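Local coordinates for clostripain-related protein (PDB 6N9J), which probably cleaves peptide bonds as a secreted cysteine protease of the clostripain (C11) family, and is blocked by an irreversible covalent peptide inhibitor, at residues A[51-56]-A[128-133]; A[73-78]-A[97-102]; A[245-250]-A[311-316]; A[274-279]-A[291-296]. One frame throughout, in Å; residues are numbered along the deposited sequence.

Contact 1 of 4, residues A[51-56]-A[128-133]; sequences YMDKGS and GQDTGN
Asp53 OD2 is hydrogen-bonded to the hydroxyl of Ser83. A second carboxylate oxygen, Asp130 OD2, lies 3.2 Å from Asp53 OD2 without a hydrogen bond between them being assigned. Ser83 bonds to both acids, OG to Asp53 OD2 and backbone N to Asp130 OD2, which probably eases the like charges. The carboxylate planes are 44° apart and the side chains cross at about a right angle. Despite these donors, the proximity might raise the proton affinity of one acid. In both residues CG lies anti to the backbone N (chi1 -178° in Asp53, -173° in Asp130), which brings the other oxygen, OD1, back over the following chain. There Asp53 OD1 takes the N-H of Gly55 N at 3.0 Å, and Asp130 OD1 takes that of Gly132 N, also at 3.0 Å, each donor standing above its carboxylate plane. Gly55 has a positive phi at which a CB would collide with the preceding carbonyl O. With an alanine in place of Asp53, Gly55 N would probably be left without its acceptor and Ser83 OG without one of its partners. Each acid thus forms an Asx turn, one at the end of strand 46-53 of the central sheet and one at the end of strand 127-130, in the caspase-like fold of clan CD proteases.

Contact 2 of 4, residues A[73-78]-A[97-102]; sequences DVIATY and FSHYPA
Ile75 reaches across to His99 and Tyr100, and its side chain divides at CB into two branches with separate targets. The CG2 branch lies anti to the backbone N and ends over one face of the His99 imidazole, 4.0 Å from the ring centroid and 12° off the ring normal, which is the geometry of a CH-pi contact. The other branch starts at CG1, which is 4.1 Å from Tyr100 CE2, and is extended (chi2 166°), carrying CD1 onward to Tyr100 CE2 at 3.6 Å. CD1 approaches that ring obliquely, in apolar contact. One isoleucine therefore fills the angle between two consecutive aromatic residues, His99 in the last turn of helix 86-99 and Tyr100, the first residue to leave helical backbone angles. The imidazole is also tied to its own helix, since His99 ND1 is hydrogen-bonded to Thr95 O. Beneath the contact lies the sheet: Ile75 also rests on Leu49 and Leu60, and Tyr100 on Leu49 and Arg62. Ile75 and Ala76 both face Leu60 of the neighbouring antiparallel strand 59-65, so the isoleucine that packs against the helix end sits at a classic beta bulge in an edge of the central sheet.

Contact 3 of 4, residues A[245-250]-A[311-316]; sequences SSELSA and YKNAVI
Glu247 and Ala314 bring the two backbones to their nearest point, with 5.0 Å between their CA atoms. Residues 245-247 form a 3-10 turn, marked by Leu248 N bonding to Ser245 O at 3.2 Å, before helix 248-259 begins. Opposite them helix 301-314 is ending: Tyr311 O accepts from both Ala314 N and Val315 N, and Val315 is the first residue with non-helical angles. Glu247 CB packs on the Ala314 methyl (CB to CB 3.8 Å), while its CG comes within 3.3 Å of Asn313 O. The contact sits where two strands of the central sheet meet their helices: strand 239-244 leads into the 3-10 turn, helix 301-314 runs directly into strand 315-327, and the two strands pair antiparallel, with Ala314 joined to Lys244 by a backbone hydrogen bond. Beyond CG the glutamate folds back, bent at chi2 (-53°), which keeps its carboxylate beside its own turn. Ser246 OG donates to Glu247 OE2 at 3.0 Å from the anti side, 21° out of the carboxylate plane, and is itself hydrogen-bonded to Lys244 NZ. The carboxylate and the Asn313 amide are turned 82° apart and are bridged by a water, with no direct hydrogen bond between them: the molecule accepts from Asn313 ND2 at 3.2 Å and donates to Glu247 OE1, though its 2.5 Å separation there is short enough to be read with caution.

Contact 4 of 4, residues A[274-279]-A[291-296]; sequences SSILCY and MGLMQS
Ile276 supplies about half of the buried surface here, set against Gly292, Leu293 and Ser296 of helix 290-297. Ile276 CA is 5.3 Å from Gly292 CA, an approach possible because the helix has no side chain at that point. A CB built on Gly292 would lie 3.2 Å from Ile276 CG2, too close for comfortable packing, so the bare backbone acts as the floor on which the isoleucine rests. CG2, anti to the backbone N, lies 3.9 Å from Leu293 N, and CG1 lies 3.7 Å from Gly292 O. From CG1 the chain runs on, extended (chi2 165°), to CD1, which lies alongside Leu293: it is 3.7 Å from Leu293 CA and 3.9 Å from Leu293 CD1. This is irregular chain laid against a helix. Residues 274-279 follow closely on an unmodelled stretch, 262-272, and backbone bonds from Leu277 to Asp289 and from Tyr279 to Tyr287 hold them beside the chain entering helix 290-297. Asp289 also accepts from Gly292 N through OD2. Were an alanine to replace Ile276, Leu293 CD1 would probably lose an apolar neighbour, and a gap would open above the Gly292 backbone. Ile276 CD1 also touches a polar atom, Ser296 OG, at 3.5 Å, in a van der Waals contact, since the methyl is apolar. That hydroxyl is engaged within the helix: Ser296 OG donates to Leu293 O at 2.8 Å from above the carbonyl plane, and Ser296 N reaches the same oxygen from the same face.

In the fold
The contacts form two pairs. Contacts 1 and 2 have centres 19 Å apart and meet through Tyr51 CE1 and Tyr78 CE1 at 3.9 Å, contact 2 being nested within the loop that contact 1 closes. Contacts 3 and 4 are likewise 19 Å apart between centres and nested, joined where Tyr311 CG meets Met291 CE at 3.6 Å. Between pairs nothing touches: the smallest gap, between the nearest atoms of contacts 2 and 3, is about 16 Å. Contacts 1, 2 and 3 all reach the same mixed sheet. In clan CD proteases the active site lies at the carboxy-terminal end of the central parallel strands, the end at which contact 1 closes strand 46-53.

Contact 1 of 4, residues A[51-56]-A[128-133]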
loop_
_atom_site.group_PDB
_atom_site.type_symbol
_atom_site.label_atom_id
_atom_site.label_comp_id
_atom_site.label_asym_id
_atom_site.label_seq_id
_atom_site.Cartn_x
_atom_site.Cartn_y
_atom_site.Cartn_z
ATOM N N TYR A 51 -2.103 -8.258 13.884
ATOM C CA TYR A 51 -2.416 -7.239 14.880
ATOM C C TYR A 51 -3.721 -6.561 14.489
ATOM O O TYR A 51 -3.814 -5.938 13.431
ATOM C CB TYR A 51 -1.306 -6.197 15.009
ATOM C CG TYR A 51 -1.733 -5.016 15.857
ATOM C CD1 TYR A 51 -1.703 -5.088 17.243
ATOM C CD2 TYR A 51 -2.191 -3.832 15.267
ATOM C CE1 TYR A 51 -2.107 -4.021 18.026
ATOM C CE2 TYR A 51 -2.591 -2.759 16.040
ATOM C CZ TYR A 51 -2.546 -2.853 17.414
ATOM O OH TYR A 51 -2.950 -1.782 18.190
ATOM N N MET A 52 -4.726 -6.680 15.339
ATOM C CA MET A 52 -6.081 -6.281 14.966
ATOM C C MET A 52 -6.632 -5.212 15.903
ATOM O O MET A 52 -6.849 -5.473 17.091
ATOM C CB MET A 52 -6.992 -7.509 14.963
ATOM C CG MET A 52 -8.475 -7.208 15.057
ATOM S SD MET A 52 -9.234 -6.964 13.457
ATOM C CE MET A 52 -9.631 -8.630 12.981
ATOM N N ASP A 53 -6.835 -4.001 15.383
ATOM C CA ASP A 53 -7.439 -2.939 16.192
ATOM C C ASP A 53 -8.697 -2.415 15.510
ATOM O O ASP A 53 -8.621 -1.711 14.509
ATOM C CB ASP A 53 -6.443 -1.794 16.444
ATOM C CG ASP A 53 -7.026 -0.690 17.320
ATOM O OD1 ASP A 53 -8.094 -0.905 17.936
ATOM O OD2 ASP A 53 -6.409 0.396 17.426
ATOM N N LYS A 54 -9.849 -2.785 16.064
ATOM C CA LYS A 54 -11.149 -2.353 15.559
ATOM C C LYS A 54 -11.803 -1.334 16.485
ATOM O O LYS A 54 -12.928 -0.905 16.241
ATOM C CB LYS A 54 -12.091 -3.548 15.397
ATOM C CG LYS A 54 -11.739 -4.511 14.281
ATOM C CD LYS A 54 -12.654 -5.736 14.328
ATOM C CE LYS A 54 -14.122 -5.323 14.434
ATOM N NZ LYS A 54 -15.046 -6.491 14.442
ATOM N N GLY A 55 -11.119 -0.971 17.563
ATOM C CA GLY A 55 -11.649 0.028 18.472
ATOM C C GLY A 55 -11.584 -0.343 19.936
ATOM O O GLY A 55 -11.170 0.467 20.764
ATOM N N SER A 56 -11.998 -1.563 20.261
ATOM C CA SER A 56 -12.030 -2.015 21.648
ATOM C C SER A 56 -10.627 -2.286 22.181
ATOM O O SER A 56 -9.814 -1.374 22.310
ATOM C CB SER A 56 -12.891 -3.273 21.784
ATOM O OG SER A 56 -14.231 -3.010 21.416
ATOM N N GLY A 128 -2.778 5.345 7.390
ATOM C CA GLY A 128 -3.363 4.853 8.624
ATOM C C GLY A 128 -4.140 5.901 9.395
ATOM O O GLY A 128 -3.755 7.068 9.477
ATOM N N GLN A 129 -5.263 5.479 9.952
ATOM C CA GLN A 129 -6.053 6.364 10.780
ATOM C C GLN A 129 -6.525 5.620 12.015
ATOM O O GLN A 129 -6.884 4.443 11.948
ATOM C CB GLN A 129 -7.244 6.916 10.006
ATOM C CG GLN A 129 -8.096 7.873 10.813
ATOM C CD GLN A 129 -9.353 8.269 10.073
ATOM O OE1 GLN A 129 -9.999 7.440 9.420
ATOM N NE2 GLN A 129 -9.701 9.546 10.149
ATOM N N ASP A 130 -6.486 6.317 13.140
ATOM C CA ASP A 130 -7.057 5.849 14.389
ATOM C C ASP A 130 -7.892 6.991 14.959
ATOM O O ASP A 130 -7.343 8.046 15.288
ATOM C CB ASP A 130 -5.948 5.427 15.356
ATOM C CG ASP A 130 -6.478 4.771 16.610
ATOM O OD1 ASP A 130 -7.115 5.478 17.431
ATOM O OD2 ASP A 130 -6.229 3.557 16.786
ATOM N N THR A 131 -9.209 6.798 15.056
ATOM C CA THR A 131 -10.095 7.838 15.595
ATOM C C THR A 131 -10.560 7.548 17.028
ATOM O O THR A 131 -11.550 8.119 17.492
ATOM C CB THR A 131 -11.351 8.052 14.701
ATOM O OG1 THR A 131 -12.099 6.835 14.597
ATOM C CG2 THR A 131 -10.958 8.518 13.312
ATOM N N GLY A 132 -9.831 6.685 17.731
ATOM C CA GLY A 132 -10.174 6.313 19.096
ATOM C C GLY A 132 -10.219 7.474 20.072
ATOM O O GLY A 132 -11.186 7.631 20.817
ATOM N N ASN A 133 -9.166 8.282 20.076
ATOM C CA ASN A 133 -9.125 9.489 20.900
ATOM C C ASN A 133 -8.619 10.657 20.061
ATOM O O ASN A 133 -7.436 10.989 20.100
ATOM C CB ASN A 133 -8.235 9.285 22.129
ATOM C CG ASN A 133 -8.249 10.482 23.073
ATOM O OD1 ASN A 133 -9.276 11.144 23.253
ATOM N ND2 ASN A 133 -7.101 10.765 23.680
#

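Contact 2 of 4, residues A[73-78]-A[97-102]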
loop_
_atom_site.group_PDB
_atom_site.type_symbol
_atom_site.label_atom_id
_atom_site.label_comp_id
_atom_site.label_asym_id
_atom_site.label_seq_id
_atom_site.Cartn_x
_atom_site.Cartn_y
_atom_site.Cartn_z
ATOM N N ASP A 73 -4.011 -18.252 18.235
ATOM C CA ASP A 73 -3.184 -18.127 19.433
ATOM C C ASP A 73 -2.891 -16.652 19.705
ATOM O O ASP A 73 -2.413 -15.929 18.829
ATOM C CB ASP A 73 -1.876 -18.912 19.298
ATOM C CG ASP A 73 -2.061 -20.423 19.507
ATOM O OD1 ASP A 73 -3.077 -20.840 20.112
ATOM O OD2 ASP A 73 -1.172 -21.194 19.077
ATOM N N VAL A 74 -3.186 -16.218 20.921
ATOM C CA VAL A 74 -2.944 -14.843 21.328
ATOM C C VAL A 74 -1.523 -14.662 21.874
ATOM O O VAL A 74 -1.128 -15.285 22.865
ATOM C CB VAL A 74 -3.975 -14.400 22.391
ATOM C CG1 VAL A 74 -3.696 -12.968 22.855
ATOM C CG2 VAL A 74 -5.390 -14.555 21.846
ATOM N N ILE A 75 -0.760 -13.810 21.200
ATOM C CA ILE A 75 0.591 -13.465 21.614
ATOM C C ILE A 75 0.544 -12.367 22.662
ATOM O O ILE A 75 1.154 -12.466 23.720
ATOM C CB ILE A 75 1.429 -13.003 20.415
ATOM C CG1 ILE A 75 1.470 -14.111 19.363
ATOM C CG2 ILE A 75 2.828 -12.572 20.861
ATOM C CD1 ILE A 75 1.980 -13.672 18.016
ATOM N N ALA A 76 -0.205 -11.315 22.361
ATOM C CA ALA A 76 -0.324 -10.193 23.276
ATOM C C ALA A 76 -1.672 -9.496 23.115
ATOM O O ALA A 76 -2.290 -9.508 22.053
ATOM C CB ALA A 76 0.825 -9.208 23.066
ATOM N N THR A 77 -2.127 -8.905 24.203
ATOM C CA THR A 77 -3.379 -8.194 24.202
ATOM C C THR A 77 -3.058 -6.790 24.689
ATOM O O THR A 77 -2.058 -6.586 25.392
ATOM C CB THR A 77 -4.428 -8.888 25.093
ATOM O OG1 THR A 77 -5.729 -8.354 24.816
ATOM C CG2 THR A 77 -4.090 -8.704 26.571
ATOM N N TYR A 78 -3.882 -5.823 24.301
ATOM C CA TYR A 78 -3.593 -4.430 24.611
ATOM C C TYR A 78 -4.811 -3.674 25.122
ATOM O O TYR A 78 -5.951 -4.031 24.816
ATOM C CB TYR A 78 -3.051 -3.713 23.371
ATOM C CG TYR A 78 -1.865 -4.382 22.719
ATOM C CD1 TYR A 78 -2.040 -5.373 21.755
ATOM C CD2 TYR A 78 -0.565 -4.013 23.054
ATOM C CE1 TYR A 78 -0.949 -5.990 21.157
ATOM C CE2 TYR A 78 0.533 -4.620 22.450
ATOM C CZ TYR A 78 0.335 -5.609 21.511
ATOM O OH TYR A 78 1.429 -6.209 20.924
ATOM N N PHE A 97 8.145 -9.914 15.888
ATOM C CA PHE A 97 9.271 -10.515 15.201
ATOM C C PHE A 97 10.273 -11.095 16.178
ATOM O O PHE A 97 11.193 -11.793 15.767
ATOM C CB PHE A 97 9.939 -9.494 14.280
ATOM C CG PHE A 97 9.012 -8.942 13.250
ATOM C CD1 PHE A 97 8.431 -9.776 12.317
ATOM C CD2 PHE A 97 8.689 -7.597 13.236
ATOM C CE1 PHE A 97 7.550 -9.275 11.374
ATOM C CE2 PHE A 97 7.814 -7.091 12.292
ATOM C CZ PHE A 97 7.242 -7.939 11.361
ATOM N N SER A 98 10.084 -10.810 17.465
ATOM C CA SER A 98 10.874 -11.446 18.511
ATOM C C SER A 98 10.329 -12.823 18.854
ATOM O O SER A 98 11.092 -13.765 19.048
ATOM C CB SER A 98 10.911 -10.592 19.774
ATOM O OG SER A 98 11.754 -9.477 19.574
ATOM N N HIS A 99 9.008 -12.940 18.939
ATOM C CA HIS A 99 8.400 -14.229 19.241
ATOM C C HIS A 99 8.521 -15.168 18.051
ATOM O O HIS A 99 8.534 -16.379 18.208
ATOM C CB HIS A 99 6.925 -14.068 19.631
ATOM C CG HIS A 99 6.716 -13.669 21.058
ATOM N ND1 HIS A 99 7.076 -12.432 21.547
ATOM C CD2 HIS A 99 6.193 -14.352 22.106
ATOM C CE1 HIS A 99 6.783 -12.368 22.834
ATOM N NE2 HIS A 99 6.246 -13.520 23.197
ATOM N N TYR A 100 8.593 -14.608 16.849
ATOM C CA TYR A 100 8.618 -15.445 15.656
ATOM C C TYR A 100 9.657 -14.983 14.640
ATOM O O TYR A 100 9.319 -14.448 13.584
ATOM C CB TYR A 100 7.211 -15.505 15.042
ATOM C CG TYR A 100 6.252 -16.188 15.988
ATOM C CD1 TYR A 100 6.164 -17.571 16.036
ATOM C CD2 TYR A 100 5.482 -15.453 16.878
ATOM C CE1 TYR A 100 5.318 -18.199 16.925
ATOM C CE2 TYR A 100 4.640 -16.070 17.773
ATOM C CZ TYR A 100 4.552 -17.437 17.787
ATOM O OH TYR A 100 3.701 -18.049 18.679
ATOM N N PRO A 101 10.942 -15.203 14.964
ATOM C CA PRO A 101 12.009 -14.942 13.995
ATOM C C PRO A 101 11.865 -15.873 12.796
ATOM O O PRO A 101 11.277 -16.956 12.922
ATOM C CB PRO A 101 13.299 -15.252 14.776
ATOM C CG PRO A 101 12.885 -15.455 16.200
ATOM C CD PRO A 101 11.449 -15.862 16.178
ATOM N N ALA A 102 12.403 -15.469 11.652
ATOM C CA ALA A 102 12.337 -16.305 10.463
ATOM C C ALA A 102 13.472 -15.959 9.506
ATOM O O ALA A 102 14.240 -15.025 9.746
ATOM C CB ALA A 102 10.985 -16.143 9.779
#

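Contact 3 of 4, residues A[245-250]-A[311-316]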
loop_
_atom_site.group_PDB
_atom_site.type_symbol
_atom_site.label_atom_id
_atom_site.label_comp_id
_atom_site.label_asym_id
_atom_site.label_seq_id
_atom_site.Cartn_x
_atom_site.Cartn_y
_atom_site.Cartn_z
ATOM N N SER A 245 12.468 -1.955 -5.136
ATOM C CA SER A 245 13.061 -0.768 -4.509
ATOM C C SER A 245 14.537 -0.561 -4.835
ATOM O O SER A 245 15.030 0.575 -4.831
ATOM C CB SER A 245 12.871 -0.824 -2.990
ATOM O OG SER A 245 13.809 -1.684 -2.376
ATOM N N SER A 246 15.244 -1.645 -5.138
ATOM C CA SER A 246 16.658 -1.539 -5.452
ATOM C C SER A 246 16.888 -0.774 -6.758
ATOM O O SER A 246 18.000 -0.357 -7.032
ATOM C CB SER A 246 17.311 -2.929 -5.533
ATOM O OG SER A 246 16.885 -3.661 -6.674
ATOM N N GLU A 247 15.832 -0.583 -7.549
ATOM C CA GLU A 247 15.938 0.100 -8.853
ATOM C C GLU A 247 15.555 1.590 -8.830
ATOM O O GLU A 247 15.645 2.281 -9.868
ATOM C CB GLU A 247 15.075 -0.628 -9.893
ATOM C CG GLU A 247 15.414 -2.109 -10.054
ATOM C CD GLU A 247 16.891 -2.335 -10.333
ATOM O OE1 GLU A 247 17.418 -1.758 -11.313
ATOM O OE2 GLU A 247 17.530 -3.072 -9.554
ATOM N N LEU A 248 15.135 2.085 -7.665
ATOM C CA LEU A 248 14.692 3.479 -7.539
ATOM C C LEU A 248 15.812 4.511 -7.657
ATOM O O LEU A 248 15.581 5.611 -8.172
ATOM C CB LEU A 248 13.963 3.686 -6.214
ATOM C CG LEU A 248 12.714 2.815 -6.029
ATOM C CD1 LEU A 248 12.270 2.811 -4.572
ATOM C CD2 LEU A 248 11.594 3.298 -6.929
ATOM N N SER A 249 17.013 4.187 -7.183
ATOM C CA SER A 249 18.122 5.134 -7.278
ATOM C C SER A 249 18.458 5.437 -8.749
ATOM O O SER A 249 18.677 6.590 -9.111
ATOM C CB SER A 249 19.362 4.613 -6.548
ATOM O OG SER A 249 19.823 3.409 -7.129
ATOM N N ALA A 250 18.487 4.402 -9.586
ATOM C CA ALA A 250 18.705 4.579 -11.020
ATOM C C ALA A 250 17.544 5.333 -11.663
ATOM O O ALA A 250 17.737 6.101 -12.606
ATOM C CB ALA A 250 18.902 3.240 -11.707
ATOM N N TYR A 311 12.530 2.892 -15.808
ATOM C CA TYR A 311 11.162 2.773 -15.314
ATOM C C TYR A 311 10.694 1.324 -15.359
ATOM O O TYR A 311 10.066 0.839 -14.426
ATOM C CB TYR A 311 10.223 3.645 -16.138
ATOM C CG TYR A 311 8.838 3.785 -15.563
ATOM C CD1 TYR A 311 7.873 2.814 -15.781
ATOM C CD2 TYR A 311 8.492 4.895 -14.807
ATOM C CE1 TYR A 311 6.603 2.944 -15.265
ATOM C CE2 TYR A 311 7.226 5.034 -14.283
ATOM C CZ TYR A 311 6.284 4.056 -14.518
ATOM O OH TYR A 311 5.015 4.183 -14.000
ATOM N N LYS A 312 10.960 0.653 -16.472
ATOM C CA LYS A 312 10.579 -0.746 -16.626
ATOM C C LYS A 312 11.257 -1.614 -15.565
ATOM O O LYS A 312 10.649 -2.543 -15.034
ATOM C CB LYS A 312 10.932 -1.247 -18.031
ATOM N N ASN A 313 12.521 -1.303 -15.265
ATOM C CA ASN A 313 13.283 -2.044 -14.255
ATOM C C ASN A 313 12.720 -1.908 -12.845
ATOM O O ASN A 313 12.868 -2.819 -12.024
ATOM C CB ASN A 313 14.748 -1.589 -14.237
ATOM C CG ASN A 313 15.534 -2.083 -15.439
ATOM O OD1 ASN A 313 15.082 -2.954 -16.178
ATOM N ND2 ASN A 313 16.723 -1.525 -15.634
ATOM N N ALA A 314 12.097 -0.766 -12.555
ATOM C CA ALA A 314 11.608 -0.509 -11.204
ATOM C C ALA A 314 10.166 -0.961 -11.020
ATOM O O ALA A 314 9.812 -1.484 -9.963
ATOM C CB ALA A 314 11.742 0.966 -10.856
ATOM N N VAL A 315 9.329 -0.738 -12.033
ATOM C CA VAL A 315 7.923 -1.141 -11.956
ATOM C C VAL A 315 7.788 -2.482 -12.660
ATOM O O VAL A 315 7.618 -2.526 -13.866
ATOM C CB VAL A 315 6.978 -0.086 -12.609
ATOM C CG1 VAL A 315 5.507 -0.502 -12.472
ATOM C CG2 VAL A 315 7.229 1.314 -12.014
ATOM N N ILE A 316 7.885 -3.586 -11.919
ATOM C CA ILE A 316 8.063 -4.882 -12.576
ATOM C C ILE A 316 6.759 -5.644 -12.836
ATOM O O ILE A 316 6.754 -6.680 -13.492
ATOM C CB ILE A 316 9.019 -5.786 -11.760
ATOM C CG1 ILE A 316 8.458 -6.066 -10.368
ATOM C CG2 ILE A 316 10.396 -5.140 -11.646
ATOM C CD1 ILE A 316 9.257 -7.107 -9.621
HETATM O O HOH W 1 17.731 0.010 -13.063
#

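Contact 4 of 4, residues A[274-279]-A[291-296]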
loop_
_atom_site.group_PDB
_atom_site.type_symbol
_atom_site.label_atom_id
_atom_site.label_comp_id
_atom_site.label_asym_id
_atom_site.label_seq_id
_atom_site.Cartn_x
_atom_site.Cartn_y
_atom_site.Cartn_z
ATOM N N SER A 274 -3.939 18.459 -17.778
ATOM C CA SER A 274 -5.216 17.874 -18.190
ATOM C C SER A 274 -5.025 16.609 -19.023
ATOM O O SER A 274 -5.928 15.782 -19.126
ATOM C CB SER A 274 -6.033 18.900 -18.989
ATOM N N SER A 275 -3.846 16.467 -19.615
ATOM C CA SER A 275 -3.557 15.365 -20.526
ATOM C C SER A 275 -2.868 14.190 -19.835
ATOM O O SER A 275 -2.621 13.152 -20.456
ATOM C CB SER A 275 -2.697 15.869 -21.686
ATOM O OG SER A 275 -1.620 16.656 -21.201
ATOM N N ILE A 276 -2.560 14.355 -18.551
ATOM C CA ILE A 276 -1.940 13.292 -17.760
ATOM C C ILE A 276 -2.979 12.568 -16.919
ATOM O O ILE A 276 -3.766 13.208 -16.231
ATOM C CB ILE A 276 -0.840 13.854 -16.837
ATOM C CG1 ILE A 276 0.255 14.530 -17.676
ATOM C CG2 ILE A 276 -0.259 12.757 -15.987
ATOM C CD1 ILE A 276 1.196 15.436 -16.886
ATOM N N LEU A 277 -2.990 11.239 -16.984
ATOM C CA LEU A 277 -3.890 10.431 -16.161
ATOM C C LEU A 277 -3.819 10.825 -14.685
ATOM O O LEU A 277 -2.732 10.905 -14.112
ATOM C CB LEU A 277 -3.557 8.946 -16.306
ATOM C CG LEU A 277 -4.376 8.051 -15.382
ATOM C CD1 LEU A 277 -5.871 8.175 -15.683
ATOM C CD2 LEU A 277 -3.925 6.627 -15.510
ATOM N N CYS A 278 -4.983 11.075 -14.086
ATOM C CA CYS A 278 -5.088 11.494 -12.691
ATOM C C CYS A 278 -5.800 10.425 -11.859
ATOM O O CYS A 278 -6.871 9.956 -12.243
ATOM C CB CYS A 278 -5.841 12.839 -12.588
ATOM S SG CYS A 278 -6.264 13.332 -10.891
ATOM N N TYR A 279 -5.205 10.044 -10.726
ATOM C CA TYR A 279 -5.722 8.942 -9.901
ATOM C C TYR A 279 -6.751 9.373 -8.862
ATOM O O TYR A 279 -7.455 8.533 -8.315
ATOM C CB TYR A 279 -4.571 8.209 -9.205
ATOM C CG TYR A 279 -3.697 7.448 -10.175
ATOM C CD1 TYR A 279 -4.226 6.428 -10.958
ATOM C CD2 TYR A 279 -2.350 7.756 -10.321
ATOM C CE1 TYR A 279 -3.435 5.727 -11.853
ATOM C CE2 TYR A 279 -1.555 7.065 -11.217
ATOM C CZ TYR A 279 -2.106 6.051 -11.980
ATOM O OH TYR A 279 -1.325 5.360 -12.881
ATOM N N MET A 291 4.681 8.156 -15.342
ATOM C CA MET A 291 5.146 8.037 -16.728
ATOM C C MET A 291 4.476 9.089 -17.606
ATOM O O MET A 291 5.104 9.647 -18.507
ATOM C CB MET A 291 4.885 6.634 -17.297
ATOM C CG MET A 291 5.320 6.482 -18.782
ATOM S SD MET A 291 7.087 6.726 -19.092
ATOM C CE MET A 291 7.736 5.112 -18.680
ATOM N N GLY A 292 3.196 9.345 -17.333
ATOM C CA GLY A 292 2.425 10.333 -18.067
ATOM C C GLY A 292 3.024 11.705 -17.876
ATOM O O GLY A 292 3.120 12.488 -18.821
ATOM N N LEU A 293 3.477 11.984 -16.662
ATOM C CA LEU A 293 4.169 13.245 -16.401
ATOM C C LEU A 293 5.463 13.383 -17.217
ATOM O O LEU A 293 5.708 14.424 -17.825
ATOM C CB LEU A 293 4.485 13.396 -14.913
ATOM C CG LEU A 293 5.283 14.647 -14.524
ATOM C CD1 LEU A 293 4.562 15.896 -14.963
ATOM C CD2 LEU A 293 5.566 14.706 -13.030
ATOM N N MET A 294 6.287 12.335 -17.225
ATOM C CA MET A 294 7.610 12.401 -17.850
ATOM C C MET A 294 7.523 12.459 -19.374
ATOM O O MET A 294 8.365 13.073 -20.035
ATOM C CB MET A 294 8.456 11.206 -17.403
ATOM C CG MET A 294 8.717 11.175 -15.892
ATOM S SD MET A 294 9.716 12.570 -15.317
ATOM C CE MET A 294 8.553 13.400 -14.301
ATOM N N GLN A 295 6.497 11.824 -19.930
ATOM C CA GLN A 295 6.270 11.884 -21.368
ATOM C C GLN A 295 5.975 13.304 -21.814
ATOM O O GLN A 295 6.334 13.696 -22.911
ATOM C CB GLN A 295 5.119 10.970 -21.785
ATOM C CG GLN A 295 5.538 9.534 -22.034
ATOM C CD GLN A 295 4.376 8.624 -22.388
ATOM O OE1 GLN A 295 3.258 9.092 -22.626
ATOM N NE2 GLN A 295 4.638 7.313 -22.437
ATOM N N SER A 296 5.323 14.085 -20.966
ATOM C CA SER A 296 4.920 15.419 -21.381
ATOM C C SER A 296 5.973 16.479 -21.068
ATOM O O SER A 296 5.885 17.593 -21.559
ATOM C CB SER A 296 3.596 15.791 -20.726
ATOM O OG SER A 296 3.701 15.690 -19.325
#